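Side-chain contacts in galactose mutarotase-like protein (Clostridium acetobutylicum, PDB 3OS7), which probably binds carbohydrate and acts as an aldose 1-epimerase, interconverting the anomers of an aldose sugar: residues E12-E17 with L31-V36; F151-S156 with L180-H185. All coordinates share one frame; numbering follows the deposited sequence.

In the fold
From the N terminus the chain follows strand 8-14, returns antiparallel along 18-25 and reverses again into 28-33, so contact 1 closes a short loop across the middle strand of this sheet, and segment 31-36 continues into the turn leading to strand 39-45. Much later, contact 2 closes a loop whose main element is strand 163-172. The two loops follow one another in series, neither nesting nor crossing. The centres of contact 1 and contact 2 are about 20 Å apart, and the two contacts do not touch. Contact 1 belongs to the N-terminal sheet, toward the outside of the molecule, whereas contact 2 joins strands 151-160 and 178-189 across the buried interior, nearer the centre of the chain.

Contact 1. Residues E12-E17 with L31-V36; sequences EIIWSE and LIIPDV
The amide N of E17 bonds the carbonyl O of W15 at 2.8 Å, a gamma turn centred on S16 that ends strand 8-14 just beyond I14, the residue that reaches across to L31 and I33. I14 carries the contact with one methyl: its CD1 lies 4.1 Å from CD1 of I33 and 4.2 Å from CD2 of L31. The side chain is fully extended, CG1 standing opposite the backbone N (chi1 -171°) and CD1 continuing the line, which puts this methyl at the far end of a straight arm. It meets the tip of L31 head-on, whereas the side chain of I33, bent at its second torsion (chi2 -62°), runs at about a right angle to it.

I14 and L31 also both rest on C20 of strand 18-25. That strand separates the two segments in an antiparallel meander, part of the beta-sandwich fold of the galactose mutarotase family, and this explains why the CA atoms of I14 and I33 are 8.7 Å apart with no backbone bond between them. Beside I33, the indole of W15 comes near more loosely, its CZ3 4.5 Å from CD1 of I33. The indole is fixed from outside: NE1 bonds the carbonyl O of L60, and the ring meets that of F65 on helix 62-67 with the planes about 20° apart. From I33 to V36 the chain makes a type I turn, V36 N bonding I33 O at 3.1 Å, and D35 OD2 accepts a hydrogen bond from H18 ND1, tethering this turn to the start of strand 18-25.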
loop_
_atom_site.group_PDB
_atom_site.type_symbol
_atom_site.label_atom_id
_atom_site.label_comp_id
_atom_site.label_asym_id
_atom_site.label_seq_id
_atom_site.Cartn_x
_atom_site.Cartn_y
_atom_site.Cartn_z
ATOM N N GLU A 12 -1.144 -23.005 6.234
ATOM C CA GLU A 12 -0.783 -23.461 7.577
ATOM C C GLU A 12 -1.426 -22.566 8.633
ATOM O O GLU A 12 -2.157 -21.646 8.302
ATOM C CB GLU A 12 0.740 -23.508 7.727
ATOM C CG GLU A 12 1.403 -22.167 7.679
ATOM C CD GLU A 12 2.898 -22.244 7.370
ATOM O OE1 GLU A 12 3.290 -21.859 6.255
ATOM O OE2 GLU A 12 3.689 -22.681 8.226
ATOM N N ILE A 13 -1.201 -22.882 9.913
ATOM C CA ILE A 13 -1.838 -22.159 11.010
ATOM C C ILE A 13 -0.821 -21.182 11.598
ATOM O O ILE A 13 0.338 -21.506 11.776
ATOM C CB ILE A 13 -2.312 -23.104 12.124
ATOM C CG1 ILE A 13 -3.365 -24.094 11.596
ATOM C CG2 ILE A 13 -2.887 -22.325 13.290
ATOM C CD1 ILE A 13 -4.503 -23.427 10.839
ATOM N N ILE A 14 -1.270 -19.984 11.907
ATOM C CA ILE A 14 -0.412 -18.981 12.582
ATOM C C ILE A 14 -1.247 -18.399 13.727
ATOM O O ILE A 14 -2.470 -18.421 13.681
ATOM C CB ILE A 14 0.058 -17.880 11.565
ATOM C CG1 ILE A 14 1.128 -16.960 12.163
ATOM C CG2 ILE A 14 -1.095 -17.035 11.111
ATOM C CD1 ILE A 14 1.810 -16.063 11.117
ATOM N N TRP A 15 -0.582 -17.914 14.773
ATOM C CA TRP A 15 -1.280 -17.389 15.953
ATOM C C TRP A 15 -2.316 -18.385 16.471
ATOM O O TRP A 15 -3.457 -18.014 16.777
ATOM C CB TRP A 15 -1.948 -16.053 15.627
ATOM C CG TRP A 15 -1.061 -14.889 15.699
ATOM C CD1 TRP A 15 -0.393 -14.441 16.800
ATOM C CD2 TRP A 15 -0.780 -13.952 14.650
ATOM N NE1 TRP A 15 0.311 -13.292 16.493
ATOM C CE2 TRP A 15 0.090 -12.977 15.182
ATOM C CE3 TRP A 15 -1.155 -13.858 13.308
ATOM C CZ2 TRP A 15 0.578 -11.914 14.421
ATOM C CZ3 TRP A 15 -0.666 -12.813 12.553
ATOM C CH2 TRP A 15 0.187 -11.846 13.120
ATOM N N SER A 16 -1.927 -19.659 16.511
ATOM C CA SER A 16 -2.758 -20.763 17.049
ATOM C C SER A 16 -4.021 -21.196 16.285
ATOM O O SER A 16 -4.313 -22.383 16.243
ATOM C CB SER A 16 -3.118 -20.513 18.525
ATOM O OG SER A 16 -1.945 -20.216 19.256
ATOM N N GLU A 17 -4.793 -20.267 15.735
ATOM C CA GLU A 17 -6.073 -20.623 15.124
ATOM C C GLU A 17 -6.360 -19.904 13.815
ATOM O O GLU A 17 -7.482 -19.947 13.327
ATOM C CB GLU A 17 -7.223 -20.360 16.111
ATOM C CG GLU A 17 -7.159 -18.968 16.770
ATOM C CD GLU A 17 -8.374 -18.635 17.634
ATOM O OE1 GLU A 17 -9.130 -19.552 18.032
ATOM O OE2 GLU A 17 -8.571 -17.439 17.912
ATOM N N LEU A 31 4.390 -14.357 2.803
ATOM C CA LEU A 31 3.408 -14.843 3.784
ATOM C C LEU A 31 2.230 -13.885 3.753
ATOM O O LEU A 31 2.413 -12.692 3.942
ATOM C CB LEU A 31 4.036 -14.889 5.177
ATOM C CG LEU A 31 3.109 -15.290 6.330
ATOM C CD1 LEU A 31 2.512 -16.679 6.080
ATOM C CD2 LEU A 31 3.914 -15.219 7.636
ATOM N N ILE A 32 1.020 -14.414 3.548
ATOM C CA ILE A 32 -0.167 -13.631 3.524
ATOM C C ILE A 32 -1.149 -14.095 4.616
ATOM O O ILE A 32 -1.247 -15.296 4.911
ATOM C CB ILE A 32 -0.835 -13.640 2.117
ATOM C CG1 ILE A 32 -1.934 -12.572 2.010
ATOM C CG2 ILE A 32 -1.393 -15.033 1.750
ATOM C CD1 ILE A 32 -2.466 -12.417 0.550
ATOM N N ILE A 33 -1.816 -13.111 5.234
ATOM C CA ILE A 33 -2.765 -13.365 6.333
ATOM C C ILE A 33 -4.196 -12.969 5.914
ATOM O O ILE A 33 -4.619 -11.812 6.098
ATOM C CB ILE A 33 -2.414 -12.597 7.616
ATOM C CG1 ILE A 33 -0.910 -12.662 7.959
ATOM C CG2 ILE A 33 -3.273 -13.154 8.790
ATOM C CD1 ILE A 33 -0.381 -14.049 8.230
ATOM N N PRO A 34 -4.953 -13.922 5.358
ATOM C CA PRO A 34 -6.307 -13.606 4.898
ATOM C C PRO A 34 -7.218 -12.978 5.957
ATOM O O PRO A 34 -7.911 -11.997 5.651
ATOM C CB PRO A 34 -6.838 -14.955 4.406
ATOM C CG PRO A 34 -5.609 -15.709 4.023
ATOM C CD PRO A 34 -4.563 -15.297 5.020
ATOM N N ASP A 35 -7.161 -13.478 7.191
ATOM C CA ASP A 35 -7.997 -12.963 8.278
ATOM C C ASP A 35 -7.781 -11.497 8.667
ATOM O O ASP A 35 -8.658 -10.898 9.281
ATOM C CB ASP A 35 -7.795 -13.794 9.541
ATOM C CG ASP A 35 -8.654 -15.063 9.559
ATOM O OD1 ASP A 35 -9.572 -15.181 8.730
ATOM O OD2 ASP A 35 -8.405 -15.931 10.410
ATOM N N VAL A 36 -6.612 -10.936 8.344
ATOM C CA VAL A 36 -6.369 -9.525 8.575
ATOM C C VAL A 36 -5.973 -8.821 7.248
ATOM O O VAL A 36 -4.798 -8.675 6.911
ATOM C CB VAL A 36 -5.334 -9.282 9.693
ATOM C CG1 VAL A 36 -5.236 -7.818 10.007
ATOM C CG2 VAL A 36 -5.703 -10.088 10.997
#

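Contact 2. Residues F151-S156 with L180-H185; sequences FQFKLS and LSVGYH. With EDO (1,2-ethanediol), chain H.
The two segments run in broadly the same sense but diverge, too far apart for backbone bonding, with CA atoms 10.5 Å apart at F153 and V182 and 11.7 Å apart at L155 and Y184. Side chains bridge the gap, joined by V170 of strand 163-172 and V76 of strand 76-77, a packing of layers in the buried interior of the galactose mutarotase-like beta-sandwich. F153 and V182 approach from opposite directions, and CZ of the phenyl ring lies 4.0 Å from CG2 of the valine, which meets the ring obliquely.

Two residues further along each segment, Y184 extends its phenol toward L155, CG placed opposite its own carbonyl carbon (chi1 -81°). The hydroxyl O presses closely on a methyl, L155 CD2 being 3.2 Å from Y184 OH and oblique to the ring, while that oxygen is satisfied by a hydrogen bond with OG1 of T168. On the opposite face of strand 151-160, the extended Q152 side chain, whose NE2 is held by D136 OD1, receives a hydrogen bond from a 1,2-ethanediol, probably from the crystallisation liquor, that also bonds S169 OG: ethanediol O2 lies 2.6 Å from Q152 OE1 and 3.8 Å from K154 CE.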
loop_
_atom_site.group_PDB
_atom_site.type_symbol
_atom_site.label_atom_id
_atom_site.label_comp_id
_atom_site.label_asym_id
_atom_site.label_seq_id
_atom_site.Cartn_x
_atom_site.Cartn_y
_atom_site.Cartn_z
ATOM N N PHE A 151 -19.717 -4.582 -3.140
ATOM C CA PHE A 151 -18.509 -4.630 -3.960
ATOM C C PHE A 151 -17.681 -5.867 -3.648
ATOM O O PHE A 151 -17.889 -6.516 -2.629
ATOM C CB PHE A 151 -17.675 -3.327 -3.819
ATOM C CG PHE A 151 -17.064 -3.099 -2.447
ATOM C CD1 PHE A 151 -15.895 -3.733 -2.082
ATOM C CD2 PHE A 151 -17.652 -2.206 -1.541
ATOM C CE1 PHE A 151 -15.329 -3.518 -0.830
ATOM C CE2 PHE A 151 -17.102 -1.976 -0.311
ATOM C CZ PHE A 151 -15.908 -2.651 0.043
ATOM N N GLN A 152 -16.759 -6.204 -4.548
ATOM C CA GLN A 152 -15.763 -7.216 -4.264
ATOM C C GLN A 152 -14.398 -6.624 -4.562
ATOM O O GLN A 152 -14.137 -6.164 -5.666
ATOM C CB GLN A 152 -15.935 -8.469 -5.112
ATOM C CG GLN A 152 -14.950 -9.590 -4.766
ATOM C CD GLN A 152 -15.100 -10.788 -5.681
ATOM O OE1 GLN A 152 -14.698 -10.748 -6.854
ATOM N NE2 GLN A 152 -15.673 -11.863 -5.149
ATOM N N PHE A 153 -13.533 -6.674 -3.564
ATOM C CA PHE A 153 -12.129 -6.386 -3.714
ATOM C C PHE A 153 -11.362 -7.703 -3.949
ATOM O O PHE A 153 -11.710 -8.761 -3.404
ATOM C CB PHE A 153 -11.611 -5.710 -2.439
ATOM C CG PHE A 153 -11.157 -4.298 -2.610
ATOM C CD1 PHE A 153 -9.854 -4.011 -2.945
ATOM C CD2 PHE A 153 -12.041 -3.235 -2.372
ATOM C CE1 PHE A 153 -9.429 -2.704 -3.047
ATOM C CE2 PHE A 153 -11.615 -1.919 -2.473
ATOM C CZ PHE A 153 -10.323 -1.655 -2.808
ATOM N N LYS A 154 -10.309 -7.643 -4.752
ATOM C CA LYS A 154 -9.436 -8.795 -4.961
ATOM C C LYS A 154 -7.992 -8.347 -4.979
ATOM O O LYS A 154 -7.656 -7.320 -5.599
ATOM C CB LYS A 154 -9.755 -9.494 -6.282
ATOM C CG LYS A 154 -8.853 -10.669 -6.583
ATOM C CD LYS A 154 -9.452 -11.671 -7.619
ATOM C CE LYS A 154 -9.940 -11.047 -8.896
ATOM N NZ LYS A 154 -10.996 -11.962 -9.493
ATOM N N LEU A 155 -7.159 -9.091 -4.266
ATOM C CA LEU A 155 -5.709 -8.930 -4.341
ATOM C C LEU A 155 -5.181 -10.214 -4.978
ATOM O O LEU A 155 -5.422 -11.310 -4.484
ATOM C CB LEU A 155 -5.073 -8.708 -2.970
ATOM C CG LEU A 155 -5.705 -7.707 -2.030
ATOM C CD1 LEU A 155 -4.957 -7.585 -0.706
ATOM C CD2 LEU A 155 -5.816 -6.358 -2.698
ATOM N N SER A 156 -4.480 -10.057 -6.087
ATOM C CA SER A 156 -3.902 -11.162 -6.817
ATOM C C SER A 156 -2.383 -11.062 -6.802
ATOM O O SER A 156 -1.780 -10.172 -7.421
ATOM C CB SER A 156 -4.446 -11.183 -8.244
ATOM O OG SER A 156 -3.925 -12.316 -8.927
ATOM N N LEU A 180 -14.606 5.980 -5.485
ATOM C CA LEU A 180 -13.453 5.098 -5.496
ATOM C C LEU A 180 -12.162 5.877 -5.247
ATOM O O LEU A 180 -11.832 6.823 -5.972
ATOM C CB LEU A 180 -13.328 4.427 -6.862
ATOM C CG LEU A 180 -12.134 3.486 -7.052
ATOM C CD1 LEU A 180 -12.338 2.185 -6.315
ATOM C CD2 LEU A 180 -11.965 3.250 -8.530
ATOM N N SER A 181 -11.437 5.434 -4.237
ATOM C CA SER A 181 -10.061 5.870 -3.992
ATOM C C SER A 181 -9.409 4.716 -3.235
ATOM O O SER A 181 -9.983 4.191 -2.293
ATOM C CB SER A 181 -10.068 7.144 -3.195
ATOM O OG SER A 181 -8.769 7.585 -2.897
ATOM N N VAL A 182 -8.262 4.288 -3.712
ATOM C CA VAL A 182 -7.590 3.100 -3.221
ATOM C C VAL A 182 -6.121 3.448 -2.972
ATOM O O VAL A 182 -5.534 4.248 -3.693
ATOM C CB VAL A 182 -7.626 1.965 -4.274
ATOM C CG1 VAL A 182 -6.885 0.683 -3.761
ATOM C CG2 VAL A 182 -9.045 1.630 -4.662
ATOM N N GLY A 183 -5.503 2.764 -2.019
ATOM C CA GLY A 183 -4.076 2.880 -1.826
ATOM C C GLY A 183 -3.569 1.785 -0.915
ATOM O O GLY A 183 -4.299 0.840 -0.595
ATOM N N TYR A 184 -2.287 1.902 -0.551
ATOM C CA TYR A 184 -1.670 0.978 0.361
ATOM C C TYR A 184 -0.842 1.716 1.385
ATOM O O TYR A 184 -0.226 2.719 1.088
ATOM C CB TYR A 184 -0.741 0.028 -0.350
ATOM C CG TYR A 184 -1.430 -1.125 -1.014
ATOM C CD1 TYR A 184 -1.943 -1.013 -2.281
ATOM C CD2 TYR A 184 -1.536 -2.351 -0.363
ATOM C CE1 TYR A 184 -2.575 -2.069 -2.873
ATOM C CE2 TYR A 184 -2.159 -3.400 -0.930
ATOM C CZ TYR A 184 -2.657 -3.284 -2.204
ATOM O OH TYR A 184 -3.283 -4.372 -2.791
ATOM N N HIS A 185 -0.801 1.167 2.596
ATOM C CA HIS A 185 0.016 1.740 3.666
ATOM C C HIS A 185 1.311 0.935 3.839
ATOM O O HIS A 185 1.733 0.630 4.953
ATOM C CB HIS A 185 -0.816 1.733 4.922
ATOM C CG HIS A 185 -0.401 2.733 5.943
ATOM N ND1 HIS A 185 0.814 2.669 6.587
ATOM C CD2 HIS A 185 -1.060 3.787 6.482
ATOM C CE1 HIS A 185 0.897 3.655 7.471
ATOM N NE2 HIS A 185 -0.228 4.350 7.423
HETATM C C1 EDO H . -12.605 -7.071 -9.455
HETATM O O1 EDO H . -11.685 -7.812 -10.252
HETATM C C2 EDO H . -12.672 -7.668 -8.050
HETATM O O2 EDO H . -13.110 -9.041 -8.091
#